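Long-range contacts in penicillin binding protein 2X (PDB 5U47), which probably acts in the cell-division machinery as a penicillin-sensitive transpeptidase, forming peptide cross-links between adjacent glycan strands of septal peptidoglycan: residues Lys25-Ala30 with Ile160-Asp165; Asp46-Ser51 with Phe136-Ser141; Leu527-Ala532 with Ile542-Val547; Pro653-Trp658 with Thr685-Ala690; Lys673-Gly678 with Lys700-Leu705. The protein carries 1 engineered substitution. All blocks are in the same frame, centred on the assembly; numbering follows the deposited sequence.

Contact 1: Lys25-Ala30 with Ile160-Asp165; sequences KTIVAA and IENKKD
The carboxylate of Asp165 faces the backbone of Thr26 and Ile27, with its OD2 met from above the carboxylate plane. Ile27 N donates to OD2 at 2.9 Å, almost straight at 175° but 46° out of that plane. The methyl CG2 of Thr26 packs on the same group, 4.0 Å from Asp165 CG. The second oxygen, OD1, takes a hydrogen bond from Ser167 OG, which gives the carboxylate a holding point on each oxygen. With chi1 at 60°, CG of Asp165 sits between its own backbone N and carbonyl carbon, and OD2 is thereby carried across to Ile27. Asp165 and Asn162 belong to the turn between antiparallel strands 157-161 and 168-172 of the predicted dimerisation domain, whereas Thr26 and Ile27 lie on strand 26-28, an edge strand of a separate small sheet. Within the turn, Asn162 makes an Asx turn: its OD1 accepts from Lys164 N at 2.9 Å, in the carbonyl plane. The other end of that amide meets an apolar neighbour, since ND2 lies 3.2 Å from Ile27 CD1 and the two side chains cross at about a right angle. Ile27 CG1 also approaches Asp165 OD2 to 3.4 Å, covering the acceptor with hydrocarbon.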
# COMPACT_ATOMS: atom_id res chain seq x y z
N LYS A 25 -29.70 -23.13 -11.12
CA LYS A 25 -28.81 -22.12 -11.71
C LYS A 25 -27.33 -22.35 -11.38
O LYS A 25 -26.98 -23.05 -10.43
CB LYS A 25 -29.20 -20.74 -11.17
CG LYS A 25 -30.64 -20.31 -11.46
CD LYS A 25 -30.84 -19.95 -12.92
CE LYS A 25 -32.26 -19.47 -13.18
NZ LYS A 25 -32.65 -18.28 -12.36
N THR A 26 -26.48 -21.71 -12.18
CA THR A 26 -25.03 -21.74 -12.01
C THR A 26 -24.55 -20.30 -12.07
O THR A 26 -24.96 -19.55 -12.96
CB THR A 26 -24.33 -22.52 -13.14
OG1 THR A 26 -24.86 -23.85 -13.20
CG2 THR A 26 -22.81 -22.59 -12.93
N ILE A 27 -23.70 -19.92 -11.13
CA ILE A 27 -23.14 -18.58 -11.09
C ILE A 27 -22.26 -18.32 -12.31
O ILE A 27 -21.54 -19.22 -12.78
CB ILE A 27 -22.31 -18.38 -9.79
CG1 ILE A 27 -23.22 -18.47 -8.56
CG2 ILE A 27 -21.58 -17.03 -9.81
CD1 ILE A 27 -22.47 -18.54 -7.24
N VAL A 28 -22.36 -17.10 -12.84
CA VAL A 28 -21.52 -16.63 -13.94
C VAL A 28 -20.72 -15.48 -13.32
O VAL A 28 -21.27 -14.44 -12.95
CB VAL A 28 -22.35 -16.17 -15.16
CG1 VAL A 28 -21.45 -15.62 -16.26
CG2 VAL A 28 -23.16 -17.33 -15.71
N ALA A 29 -19.42 -15.69 -13.15
CA ALA A 29 -18.57 -14.69 -12.55
C ALA A 29 -18.52 -13.44 -13.40
O ALA A 29 -18.43 -13.52 -14.62
CB ALA A 29 -17.16 -15.24 -12.35
N ALA A 30 -18.62 -12.30 -12.76
CA ALA A 30 -18.50 -11.03 -13.44
C ALA A 30 -17.03 -10.77 -13.80
O ALA A 30 -16.11 -11.35 -13.20
CB ALA A 30 -19.00 -9.91 -12.53
N ILE A 160 -10.99 -19.57 -8.09
CA ILE A 160 -11.49 -20.39 -6.99
C ILE A 160 -12.78 -21.08 -7.43
O ILE A 160 -13.69 -20.43 -7.97
CB ILE A 160 -11.72 -19.53 -5.73
CG1 ILE A 160 -10.41 -18.86 -5.28
CG2 ILE A 160 -12.31 -20.35 -4.60
CD1 ILE A 160 -9.31 -19.81 -4.85
N GLU A 161 -12.87 -22.39 -7.18
CA GLU A 161 -14.04 -23.18 -7.56
C GLU A 161 -15.14 -23.07 -6.50
O GLU A 161 -14.91 -23.34 -5.32
CB GLU A 161 -13.70 -24.67 -7.73
CG GLU A 161 -14.87 -25.48 -8.30
CD GLU A 161 -14.73 -27.00 -8.20
OE1 GLU A 161 -13.73 -27.52 -7.64
OE2 GLU A 161 -15.65 -27.69 -8.69
N ASN A 162 -16.34 -22.70 -6.94
CA ASN A 162 -17.50 -22.67 -6.06
C ASN A 162 -18.00 -24.12 -5.96
O ASN A 162 -18.48 -24.69 -6.95
CB ASN A 162 -18.57 -21.72 -6.63
CG ASN A 162 -19.79 -21.58 -5.73
OD1 ASN A 162 -20.27 -22.55 -5.15
ND2 ASN A 162 -20.31 -20.36 -5.64
N LYS A 163 -17.84 -24.72 -4.79
CA LYS A 163 -18.22 -26.13 -4.55
C LYS A 163 -19.72 -26.43 -4.72
O LYS A 163 -20.10 -27.59 -4.93
CB LYS A 163 -17.77 -26.55 -3.14
CG LYS A 163 -16.27 -26.63 -2.96
CD LYS A 163 -15.70 -27.90 -3.59
CE LYS A 163 -14.18 -27.97 -3.49
NZ LYS A 163 -13.52 -26.94 -4.34
N LYS A 164 -20.56 -25.40 -4.63
CA LYS A 164 -22.01 -25.55 -4.78
C LYS A 164 -22.43 -25.91 -6.23
O LYS A 164 -23.24 -26.82 -6.42
CB LYS A 164 -22.72 -24.26 -4.31
CG LYS A 164 -24.23 -24.16 -4.50
CD LYS A 164 -25.05 -25.07 -3.61
CE LYS A 164 -26.53 -24.76 -3.80
NZ LYS A 164 -27.44 -25.60 -2.97
N ASP A 165 -21.88 -25.20 -7.22
CA ASP A 165 -22.25 -25.39 -8.65
C ASP A 165 -21.10 -25.64 -9.65
O ASP A 165 -21.33 -25.74 -10.86
CB ASP A 165 -23.11 -24.21 -9.11
CG ASP A 165 -22.38 -22.85 -9.00
OD1 ASP A 165 -21.13 -22.82 -8.89
OD2 ASP A 165 -23.07 -21.81 -9.04

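Contact 2: Asp46-Ser51 with Phe136-Ser141; sequences DSTSYS and FEATTS. With ACT (acetate ion), chain C.
Ser49 and Thr139 exchange a pair of backbone hydrogen bonds, Ser49 N to Thr139 O at 3.0 Å and Thr139 N to Ser49 O at 2.9 Å, a reciprocal pattern shared by Ser47 with Ser141 and Ser51 with Glu137. Shorter still, at 2.5 Å, is the bond from Thr48 OG1 to OXT of an acetate ion that probably comes from the crystallisation liquor. On the serine-bearing face one water donates to Thr139 O at 2.7 Å and to Ser47 O, and accepts from Ser49 OG at 2.8 Å and from Ser141 OG. Both carbonyls are therefore gripped by a backbone N-H and by this water. A second water joins Thr139 OG1 to Ser51 OG. Because OG1 of Thr139 sits between its backbone N and carbonyl carbon (chi1 59°), it stands beside Ser49. On the face of Thr48, Tyr50 and Ala138, carbon contacts join the strands: Ala138 CB lies 3.8 Å from Thr48 CG2 and 3.9 Å from Tyr50 CE2. Tyr50 also makes a cation-pi contact with Lys119 of helix 116-128. At the end of the ladder Thr140 CG2 rests 3.7 Å from Asp46 OD2, which accepts from Arg32 N, while Asp46 OD1 forms a salt bridge with Arg142. Regular alternation of hydrogen-bonded and non-hydrogen-bonded pairs marks this as a classical antiparallel ladder between two strands far apart in the sequence of the predicted dimerisation domain.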
# COMPACT_ATOMS: atom_id res chain seq x y z
N ASP A 46 -8.25 -9.00 -16.38
CA ASP A 46 -8.79 -10.31 -16.73
C ASP A 46 -8.43 -10.67 -18.16
O ASP A 46 -8.34 -9.81 -19.02
CB ASP A 46 -10.33 -10.35 -16.61
CG ASP A 46 -10.80 -10.49 -15.18
OD1 ASP A 46 -9.95 -10.37 -14.27
OD2 ASP A 46 -12.04 -10.74 -14.97
N SER A 47 -8.23 -11.97 -18.37
CA SER A 47 -7.95 -12.54 -19.68
C SER A 47 -8.79 -13.81 -19.82
O SER A 47 -8.72 -14.71 -18.97
CB SER A 47 -6.47 -12.86 -19.80
OG SER A 47 -6.17 -13.60 -20.95
N THR A 48 -9.58 -13.86 -20.88
CA THR A 48 -10.47 -15.00 -21.15
C THR A 48 -9.91 -15.87 -22.26
O THR A 48 -9.50 -15.37 -23.31
CB THR A 48 -11.84 -14.51 -21.63
OG1 THR A 48 -12.36 -13.56 -20.72
CG2 THR A 48 -12.84 -15.67 -21.73
N SER A 49 -9.87 -17.16 -22.00
CA SER A 49 -9.46 -18.14 -22.99
C SER A 49 -10.57 -19.21 -22.99
O SER A 49 -11.50 -19.16 -22.17
CB SER A 49 -8.08 -18.70 -22.71
OG SER A 49 -8.07 -19.42 -21.51
N TYR A 50 -10.50 -20.16 -23.90
CA TYR A 50 -11.60 -21.13 -24.04
C TYR A 50 -11.16 -22.57 -24.12
O TYR A 50 -10.07 -22.87 -24.60
CB TYR A 50 -12.40 -20.78 -25.27
CG TYR A 50 -13.03 -19.41 -25.21
CD1 TYR A 50 -12.32 -18.28 -25.60
CD2 TYR A 50 -14.33 -19.25 -24.78
CE1 TYR A 50 -12.88 -17.02 -25.55
CE2 TYR A 50 -14.92 -17.99 -24.74
CZ TYR A 50 -14.19 -16.88 -25.12
OH TYR A 50 -14.75 -15.62 -25.08
N SER A 51 -12.04 -23.45 -23.63
CA SER A 51 -11.84 -24.88 -23.65
C SER A 51 -12.92 -25.46 -24.54
O SER A 51 -14.11 -25.17 -24.35
CB SER A 51 -11.95 -25.49 -22.25
OG SER A 51 -10.92 -25.03 -21.40
N PHE A 136 -17.82 -24.22 -26.44
CA PHE A 136 -16.67 -23.61 -25.77
C PHE A 136 -17.05 -23.05 -24.41
O PHE A 136 -18.08 -22.39 -24.28
CB PHE A 136 -16.10 -22.50 -26.64
CG PHE A 136 -15.57 -22.97 -27.97
CD1 PHE A 136 -14.25 -23.37 -28.11
CD2 PHE A 136 -16.40 -23.01 -29.09
CE1 PHE A 136 -13.76 -23.80 -29.33
CE2 PHE A 136 -15.92 -23.45 -30.32
CZ PHE A 136 -14.59 -23.84 -30.44
N GLU A 137 -16.22 -23.34 -23.39
CA GLU A 137 -16.43 -22.81 -22.04
C GLU A 137 -15.30 -21.82 -21.76
O GLU A 137 -14.11 -22.11 -21.99
CB GLU A 137 -16.46 -23.92 -20.97
CG GLU A 137 -16.81 -23.48 -19.53
CD GLU A 137 -18.28 -23.04 -19.29
OE1 GLU A 137 -19.11 -23.14 -20.22
OE2 GLU A 137 -18.61 -22.58 -18.15
N ALA A 138 -15.70 -20.64 -21.29
CA ALA A 138 -14.77 -19.58 -20.95
C ALA A 138 -14.07 -19.87 -19.64
O ALA A 138 -14.69 -20.35 -18.69
CB ALA A 138 -15.49 -18.25 -20.86
N THR A 139 -12.77 -19.61 -19.60
CA THR A 139 -11.97 -19.75 -18.39
C THR A 139 -11.19 -18.44 -18.27
O THR A 139 -10.46 -18.04 -19.20
CB THR A 139 -11.01 -20.95 -18.43
OG1 THR A 139 -10.13 -20.83 -19.55
CG2 THR A 139 -11.79 -22.25 -18.53
N THR A 140 -11.33 -17.79 -17.14
CA THR A 140 -10.71 -16.50 -16.92
C THR A 140 -9.49 -16.62 -16.03
O THR A 140 -9.54 -17.30 -15.00
CB THR A 140 -11.72 -15.55 -16.27
OG1 THR A 140 -12.84 -15.43 -17.13
CG2 THR A 140 -11.14 -14.20 -16.04
N SER A 141 -8.40 -15.97 -16.44
CA SER A 141 -7.20 -15.87 -15.61
C SER A 141 -6.86 -14.39 -15.43
O SER A 141 -7.34 -13.52 -16.18
CB SER A 141 -6.04 -16.64 -16.24
OG SER A 141 -5.73 -16.10 -17.50
C ACT C . -11.94 -10.35 -20.31
O ACT C . -12.52 -9.35 -19.83
OXT ACT C . -11.70 -11.37 -19.63
CH3 ACT C . -11.53 -10.32 -21.76
O HOH W 1 -7.80 -17.67 -19.35
O HOH W 2 -9.23 -22.63 -21.22

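Contact 3: Leu527-Ala532 with Ile542-Val547; sequences LNSVVA and IMYVTV
Tyr544 lays its ring against the partner strand with the edge turned toward Val530: CD1 is 3.4 Å from Val530 O, which lies near the ring plane. With chi1 at 180° its CG is anti to the backbone N, and the ring reaches along the face that carries Ser529 and Thr546. One ring face is covered by Thr546 CG2, 3.7 Å above the plane and offset toward the rim. At the far end a water lies in the ring plane, 2.7 Å from Tyr544 OH, and donates to Ser529 OG at 2.6 Å, so that the two hydroxyls are linked across the strands. Tyr544 OH has a further hydrogen-bonding partner in Tyr291. The branched residues pack in a different manner: Val530 and Val545 lie side by side and point the same way, CG1 of the first 4.0 Å from CB of the second, and Val531 CG2 meets Ile542 CG2 in the same fashion on the face of Tyr544. Three reciprocal backbone pairs hold this buried antiparallel hairpin in register. Helices 558-572 and 224-241 cover the face of Val530, Met543 and Val545, and helix 416-427 packs on Tyr544. The hairpin occupies strands 526-534 and 541-548 of the five-stranded transpeptidase sheet, between strand 245-252 and strand 503-510, the latter bearing Lys505 in what is probably the KSG motif of the active site.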
# COMPACT_ATOMS: atom_id res chain seq x y z
N LEU A 527 19.63 -3.27 10.60
CA LEU A 527 18.68 -2.76 9.65
C LEU A 527 19.23 -1.41 9.28
O LEU A 527 19.39 -0.55 10.16
CB LEU A 527 17.30 -2.59 10.28
CG LEU A 527 16.30 -1.94 9.32
CD1 LEU A 527 15.93 -2.88 8.18
CD2 LEU A 527 15.06 -1.53 10.07
N ASN A 528 19.57 -1.24 8.01
CA ASN A 528 20.09 0.03 7.50
C ASN A 528 19.04 0.76 6.67
O ASN A 528 18.33 0.13 5.89
CB ASN A 528 21.34 -0.23 6.65
CG ASN A 528 22.48 -0.85 7.46
OD1 ASN A 528 22.47 -0.82 8.68
ND2 ASN A 528 23.45 -1.39 6.78
N SER A 529 18.94 2.07 6.84
CA SER A 529 17.91 2.81 6.15
C SER A 529 18.26 4.25 5.87
O SER A 529 19.24 4.77 6.41
CB SER A 529 16.59 2.75 6.94
OG SER A 529 16.67 3.39 8.20
N VAL A 530 17.48 4.88 5.01
CA VAL A 530 17.66 6.29 4.72
C VAL A 530 16.34 6.91 4.29
O VAL A 530 15.50 6.25 3.63
CB VAL A 530 18.74 6.51 3.62
CG1 VAL A 530 18.30 5.97 2.26
CG2 VAL A 530 19.09 7.97 3.49
N VAL A 531 16.13 8.16 4.70
CA VAL A 531 15.01 8.95 4.21
C VAL A 531 15.64 10.13 3.50
O VAL A 531 16.66 10.66 3.97
CB VAL A 531 14.06 9.43 5.31
CG1 VAL A 531 14.77 10.29 6.36
CG2 VAL A 531 12.89 10.17 4.68
N ALA A 532 15.06 10.51 2.36
CA ALA A 532 15.55 11.62 1.56
C ALA A 532 14.35 12.43 1.04
O ALA A 532 13.31 11.85 0.69
CB ALA A 532 16.38 11.10 0.40
N ILE A 542 9.56 12.33 -1.35
CA ILE A 542 10.16 11.68 -0.20
C ILE A 542 10.49 10.26 -0.67
O ILE A 542 9.67 9.62 -1.37
CB ILE A 542 9.16 11.49 0.97
CG1 ILE A 542 8.61 12.83 1.47
CG2 ILE A 542 9.83 10.76 2.15
CD1 ILE A 542 7.34 12.66 2.31
N MET A 543 11.66 9.77 -0.30
CA MET A 543 12.02 8.40 -0.59
C MET A 543 12.55 7.75 0.69
O MET A 543 13.32 8.36 1.44
CB MET A 543 13.05 8.32 -1.71
CG MET A 543 13.32 6.90 -2.15
SD MET A 543 14.27 6.86 -3.68
CE MET A 543 14.16 5.11 -4.02
N TYR A 544 12.14 6.52 0.93
CA TYR A 544 12.56 5.76 2.12
C TYR A 544 13.03 4.40 1.68
O TYR A 544 12.30 3.67 0.99
CB TYR A 544 11.39 5.67 3.09
CG TYR A 544 11.62 4.92 4.39
CD1 TYR A 544 12.70 5.21 5.21
CD2 TYR A 544 10.69 4.02 4.86
CE1 TYR A 544 12.88 4.56 6.42
CE2 TYR A 544 10.86 3.36 6.07
CZ TYR A 544 11.96 3.64 6.85
OH TYR A 544 12.13 2.99 8.06
N VAL A 545 14.24 4.04 2.09
CA VAL A 545 14.86 2.77 1.71
C VAL A 545 15.37 2.05 2.93
O VAL A 545 15.92 2.69 3.83
CB VAL A 545 16.04 3.03 0.74
CG1 VAL A 545 16.71 1.73 0.33
CG2 VAL A 545 15.55 3.78 -0.48
N THR A 546 15.18 0.72 2.97
CA THR A 546 15.66 -0.11 4.06
C THR A 546 16.28 -1.39 3.48
O THR A 546 15.90 -1.84 2.41
CB THR A 546 14.54 -0.54 5.04
OG1 THR A 546 13.73 -1.58 4.45
CG2 THR A 546 13.64 0.65 5.46
N VAL A 547 17.25 -1.94 4.20
CA VAL A 547 17.87 -3.22 3.88
C VAL A 547 18.24 -3.86 5.22
O VAL A 547 18.87 -3.21 6.09
CB VAL A 547 19.11 -3.09 2.94
CG1 VAL A 547 20.17 -2.20 3.54
CG2 VAL A 547 19.68 -4.47 2.63
O HOH W 3 14.39 3.49 9.42

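Contact 4: Pro653-Trp658 with Thr685-Ala690; sequences PDMYGW and TKQSVA
Pro653 O and Val689 O both accept from NE2 of Gln687, at 3.2 Å and 2.9 Å, and both lie essentially in the plane of its amide. The bond to Pro653 O is nearly straight at 174°. At the other end of the same group, Gln687 OE1 receives Met655 N on a lone pair at 2.8 Å. Two acceptors and one donor thus fix the rotation of the amide and keep its plane in line with the loop and its own chain. The side chain gets there by an extended course beyond CG, from a start between its backbone N and carbonyl carbon (chi1 61°), and crosses Met655 at about a right angle. Met655 CB lies 3.4 Å from OE1, while Met655 CG sits 3.8 Å above one face of the Trp658 ring, toward its rim. The ring of Tyr656 turns its edge to the backbone, with CE2 3.4 Å from Thr685 O. An Asx turn, Tyr656 N to Asp654 OD1, leads into a type II turn from Met655 to Trp658; OD2 of Asp654 accepts from Lys459 N. Thr685 forms part of a classic beta bulge opposite Thr704. In this PASTA domain the glutamine amide supplies to Pro653 and Met655 the N-H and C=O that a neighbouring backbone would offer, while Gly657 and Trp658 bond Val684 of strand 683-687 through the backbone.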
# COMPACT_ATOMS: atom_id res chain seq x y z
N PRO A 653 -8.82 15.36 20.73
CA PRO A 653 -7.97 15.06 19.58
C PRO A 653 -7.14 16.23 19.08
O PRO A 653 -7.36 17.35 19.48
CB PRO A 653 -8.99 14.75 18.47
CG PRO A 653 -10.28 14.47 19.16
CD PRO A 653 -10.25 15.24 20.43
N ASP A 654 -6.20 15.92 18.18
CA ASP A 654 -5.46 16.93 17.40
C ASP A 654 -6.51 17.18 16.32
O ASP A 654 -6.85 16.28 15.55
CB ASP A 654 -4.16 16.33 16.86
CG ASP A 654 -3.48 17.19 15.79
OD1 ASP A 654 -4.03 18.24 15.38
OD2 ASP A 654 -2.38 16.77 15.34
N MET A 655 -7.06 18.39 16.31
CA MET A 655 -8.16 18.71 15.42
C MET A 655 -7.71 19.46 14.17
O MET A 655 -8.55 19.95 13.40
CB MET A 655 -9.21 19.52 16.21
CG MET A 655 -9.81 18.78 17.40
SD MET A 655 -10.76 19.85 18.51
CE MET A 655 -12.10 20.31 17.45
N TYR A 656 -6.40 19.52 13.94
CA TYR A 656 -5.90 20.24 12.78
C TYR A 656 -6.50 19.65 11.50
O TYR A 656 -6.54 18.43 11.30
CB TYR A 656 -4.37 20.22 12.70
CG TYR A 656 -3.87 21.19 11.65
CD1 TYR A 656 -3.85 20.85 10.29
CD2 TYR A 656 -3.46 22.45 12.00
CE1 TYR A 656 -3.42 21.75 9.33
CE2 TYR A 656 -3.02 23.36 11.06
CZ TYR A 656 -3.01 23.00 9.73
OH TYR A 656 -2.59 23.91 8.80
N GLY A 657 -6.99 20.53 10.64
CA GLY A 657 -7.59 20.10 9.37
C GLY A 657 -9.06 19.68 9.41
O GLY A 657 -9.64 19.39 8.37
N TRP A 658 -9.67 19.62 10.59
CA TRP A 658 -11.10 19.30 10.69
C TRP A 658 -11.97 20.37 10.05
O TRP A 658 -11.70 21.57 10.18
CB TRP A 658 -11.54 19.18 12.16
CG TRP A 658 -11.14 17.94 12.87
CD1 TRP A 658 -10.06 17.15 12.60
CD2 TRP A 658 -11.73 17.41 14.05
NE1 TRP A 658 -9.99 16.14 13.51
CE2 TRP A 658 -11.00 16.27 14.41
CE3 TRP A 658 -12.85 17.77 14.82
CZ2 TRP A 658 -11.33 15.49 15.54
CZ3 TRP A 658 -13.18 16.98 15.94
CH2 TRP A 658 -12.42 15.86 16.28
N THR A 685 -7.05 25.39 11.95
CA THR A 685 -5.61 25.67 11.87
C THR A 685 -4.98 25.81 13.26
O THR A 685 -3.76 25.73 13.38
CB THR A 685 -5.28 26.92 11.04
OG1 THR A 685 -5.97 28.06 11.57
CG2 THR A 685 -5.65 26.71 9.57
N LYS A 686 -5.79 26.06 14.28
CA LYS A 686 -5.27 26.17 15.66
C LYS A 686 -6.38 25.83 16.65
O LYS A 686 -7.57 26.03 16.36
CB LYS A 686 -4.73 27.58 15.96
CG LYS A 686 -3.60 28.06 15.05
CD LYS A 686 -3.02 29.40 15.47
CE LYS A 686 -2.29 29.31 16.80
NZ LYS A 686 -1.63 30.60 17.16
N GLN A 687 -5.99 25.29 17.80
CA GLN A 687 -6.93 24.97 18.88
C GLN A 687 -6.29 25.50 20.16
O GLN A 687 -5.09 25.40 20.33
CB GLN A 687 -7.22 23.46 18.94
CG GLN A 687 -6.02 22.57 19.21
CD GLN A 687 -6.37 21.11 18.97
OE1 GLN A 687 -6.45 20.68 17.83
NE2 GLN A 687 -6.56 20.35 20.04
N SER A 688 -7.09 26.10 21.04
CA SER A 688 -6.58 26.74 22.27
C SER A 688 -6.31 25.75 23.39
O SER A 688 -5.66 26.09 24.36
CB SER A 688 -7.57 27.82 22.75
OG SER A 688 -8.79 27.22 23.20
N VAL A 689 -6.83 24.53 23.26
CA VAL A 689 -6.57 23.47 24.23
C VAL A 689 -5.80 22.36 23.51
O VAL A 689 -6.23 21.90 22.45
CB VAL A 689 -7.87 22.91 24.82
CG1 VAL A 689 -7.56 21.80 25.82
CG2 VAL A 689 -8.67 24.04 25.48
N ALA A 690 -4.68 21.94 24.08
CA ALA A 690 -3.81 20.94 23.45
C ALA A 690 -4.44 19.56 23.35
O ALA A 690 -5.23 19.15 24.20
CB ALA A 690 -2.50 20.85 24.20

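Contact 5: Lys673-Gly678 with Lys700-Leu705; sequences KITYKG and KITITL
Ile674 and Ile701 lie side by side on the packed face of the PASTA domain's three-stranded mixed sheet, where strands 673-677 and 700-706 run parallel. CD1 of Ile674 comes within 3.8 Å of Ile701 CB, and its other branch, CG2, within 3.8 Å of Ile703 CG1. The same CG2 sits over one face of the Tyr676 ring, offset toward the rim. Tyr676 in turn sends CD1 to Leu705 CD1, also at 3.8 Å, and lies alongside Ile703. With chi1 at -63°, its CG stands beside the backbone N, and the ring carries on to a cation-pi contact with Lys660. Ile674, Tyr676 and Leu705 touch helix 660-670, while Ile701 and Ile703 pack on Leu652 and Met655. Between the faces runs the parallel hydrogen-bond ladder of five bonds, from Ile701 N on Lys673 O to Leu705 N on Lys677 O, the last at 2.7 Å and 171°. The opposite face carries Lys673, Thr675, Lys677, Lys700, Thr702 and Thr704, much of it exposed, and its contacts are sparser. The amino ends of Lys673 and Lys700 extend away from the other strand. Lys677 instead crosses the threonines at a slant, CD 4.0 Å from Thr702 CG2, and bends at chi3 (63°). Its NZ then donates to a water at 2.9 Å, the same water that lies 2.6 Å from Thr704 OG1.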
# COMPACT_ATOMS: atom_id res chain seq x y z
N LYS A 673 -18.28 23.94 24.57
CA LYS A 673 -18.59 25.24 23.97
C LYS A 673 -17.43 25.69 23.09
O LYS A 673 -16.32 25.89 23.59
CB LYS A 673 -18.82 26.26 25.08
CG LYS A 673 -18.96 27.72 24.66
CD LYS A 673 -20.34 28.05 24.10
CE LYS A 673 -20.47 29.55 23.84
NZ LYS A 673 -19.59 30.00 22.72
N ILE A 674 -17.69 25.89 21.80
CA ILE A 674 -16.65 26.32 20.86
C ILE A 674 -16.81 27.77 20.47
O ILE A 674 -17.90 28.22 20.16
CB ILE A 674 -16.65 25.48 19.55
CG1 ILE A 674 -16.48 23.98 19.84
CG2 ILE A 674 -15.53 25.95 18.62
CD1 ILE A 674 -15.15 23.61 20.45
N THR A 675 -15.70 28.50 20.48
CA THR A 675 -15.63 29.87 20.01
C THR A 675 -14.81 29.82 18.73
O THR A 675 -13.70 29.28 18.74
CB THR A 675 -14.94 30.77 21.06
OG1 THR A 675 -15.75 30.81 22.23
CG2 THR A 675 -14.74 32.18 20.53
N TYR A 676 -15.34 30.34 17.63
CA TYR A 676 -14.62 30.31 16.35
C TYR A 676 -13.96 31.62 15.99
O TYR A 676 -14.50 32.69 16.25
CB TYR A 676 -15.54 29.90 15.19
CG TYR A 676 -16.10 28.51 15.34
CD1 TYR A 676 -15.35 27.39 14.96
CD2 TYR A 676 -17.37 28.31 15.86
CE1 TYR A 676 -15.86 26.11 15.12
CE2 TYR A 676 -17.89 27.04 16.02
CZ TYR A 676 -17.14 25.94 15.64
OH TYR A 676 -17.66 24.68 15.81
N LYS A 677 -12.78 31.51 15.39
CA LYS A 677 -12.08 32.63 14.79
C LYS A 677 -11.90 32.22 13.33
O LYS A 677 -11.31 31.19 13.05
CB LYS A 677 -10.69 32.84 15.39
CG LYS A 677 -10.63 33.33 16.82
CD LYS A 677 -9.18 33.41 17.29
CE LYS A 677 -8.34 34.41 16.49
NZ LYS A 677 -6.96 34.49 17.04
N GLY A 678 -12.43 33.01 12.40
CA GLY A 678 -12.26 32.71 10.97
C GLY A 678 -13.56 32.38 10.28
O GLY A 678 -14.58 32.16 10.93
N LYS A 700 -14.55 24.60 27.22
CA LYS A 700 -14.47 25.59 26.16
C LYS A 700 -13.19 25.46 25.35
O LYS A 700 -12.13 25.15 25.89
CB LYS A 700 -14.45 27.00 26.77
CG LYS A 700 -15.64 27.36 27.64
CD LYS A 700 -15.49 28.77 28.20
CE LYS A 700 -16.66 29.13 29.10
NZ LYS A 700 -16.63 30.58 29.45
N ILE A 701 -13.30 25.70 24.04
CA ILE A 701 -12.15 25.72 23.18
C ILE A 701 -12.32 26.85 22.18
O ILE A 701 -13.43 27.09 21.68
CB ILE A 701 -11.96 24.42 22.39
CG1 ILE A 701 -11.99 23.18 23.29
CG2 ILE A 701 -10.64 24.46 21.63
CD1 ILE A 701 -12.00 21.87 22.51
N THR A 702 -11.23 27.55 21.90
CA THR A 702 -11.21 28.53 20.83
C THR A 702 -10.56 27.83 19.65
O THR A 702 -9.40 27.39 19.72
CB THR A 702 -10.47 29.82 21.19
OG1 THR A 702 -11.18 30.49 22.23
CG2 THR A 702 -10.41 30.76 19.98
N ILE A 703 -11.32 27.72 18.57
CA ILE A 703 -10.85 27.09 17.34
C ILE A 703 -10.66 28.15 16.26
O ILE A 703 -11.60 28.90 15.96
CB ILE A 703 -11.90 26.09 16.85
CG1 ILE A 703 -11.95 24.87 17.78
CG2 ILE A 703 -11.65 25.67 15.40
CD1 ILE A 703 -10.72 23.99 17.72
N THR A 704 -9.48 28.17 15.66
CA THR A 704 -9.18 29.05 14.56
C THR A 704 -9.38 28.26 13.27
O THR A 704 -8.91 27.12 13.15
CB THR A 704 -7.73 29.57 14.65
OG1 THR A 704 -7.56 30.24 15.90
CG2 THR A 704 -7.41 30.56 13.50
N LEU A 705 -10.11 28.85 12.34
CA LEU A 705 -10.37 28.25 11.04
C LEU A 705 -9.61 29.01 9.95
O LEU A 705 -9.51 30.23 9.98
CB LEU A 705 -11.87 28.29 10.71
CG LEU A 705 -12.81 27.58 11.67
CD1 LEU A 705 -14.25 27.91 11.31
CD2 LEU A 705 -12.55 26.09 11.67
O HOH W 4 -5.71 32.11 16.05

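How the contacts relate
Along the chain the contacts fall into three groups, in the dimerisation, transpeptidase and second PASTA ranges. Contact 2 opens and closes within the span bridged by contact 1, and both lie in the predicted dimerisation domain, their centres 14 Å apart; contact 1 bridges two small sheets, and contact 2 lies in a third, larger one. Contact 3 follows in the core of the transpeptidase domain, about 43 Å from contact 2 between centres. Contacts 4 and 5 close the series, with centres 10 Å apart and segments alternating in sequence. They touch directly, since neighbouring strands 683-687 and 700-706 share one sheet. Each contact pairs segments of a single domain, although residues of contact 4 also touch Ile431 and Lys459.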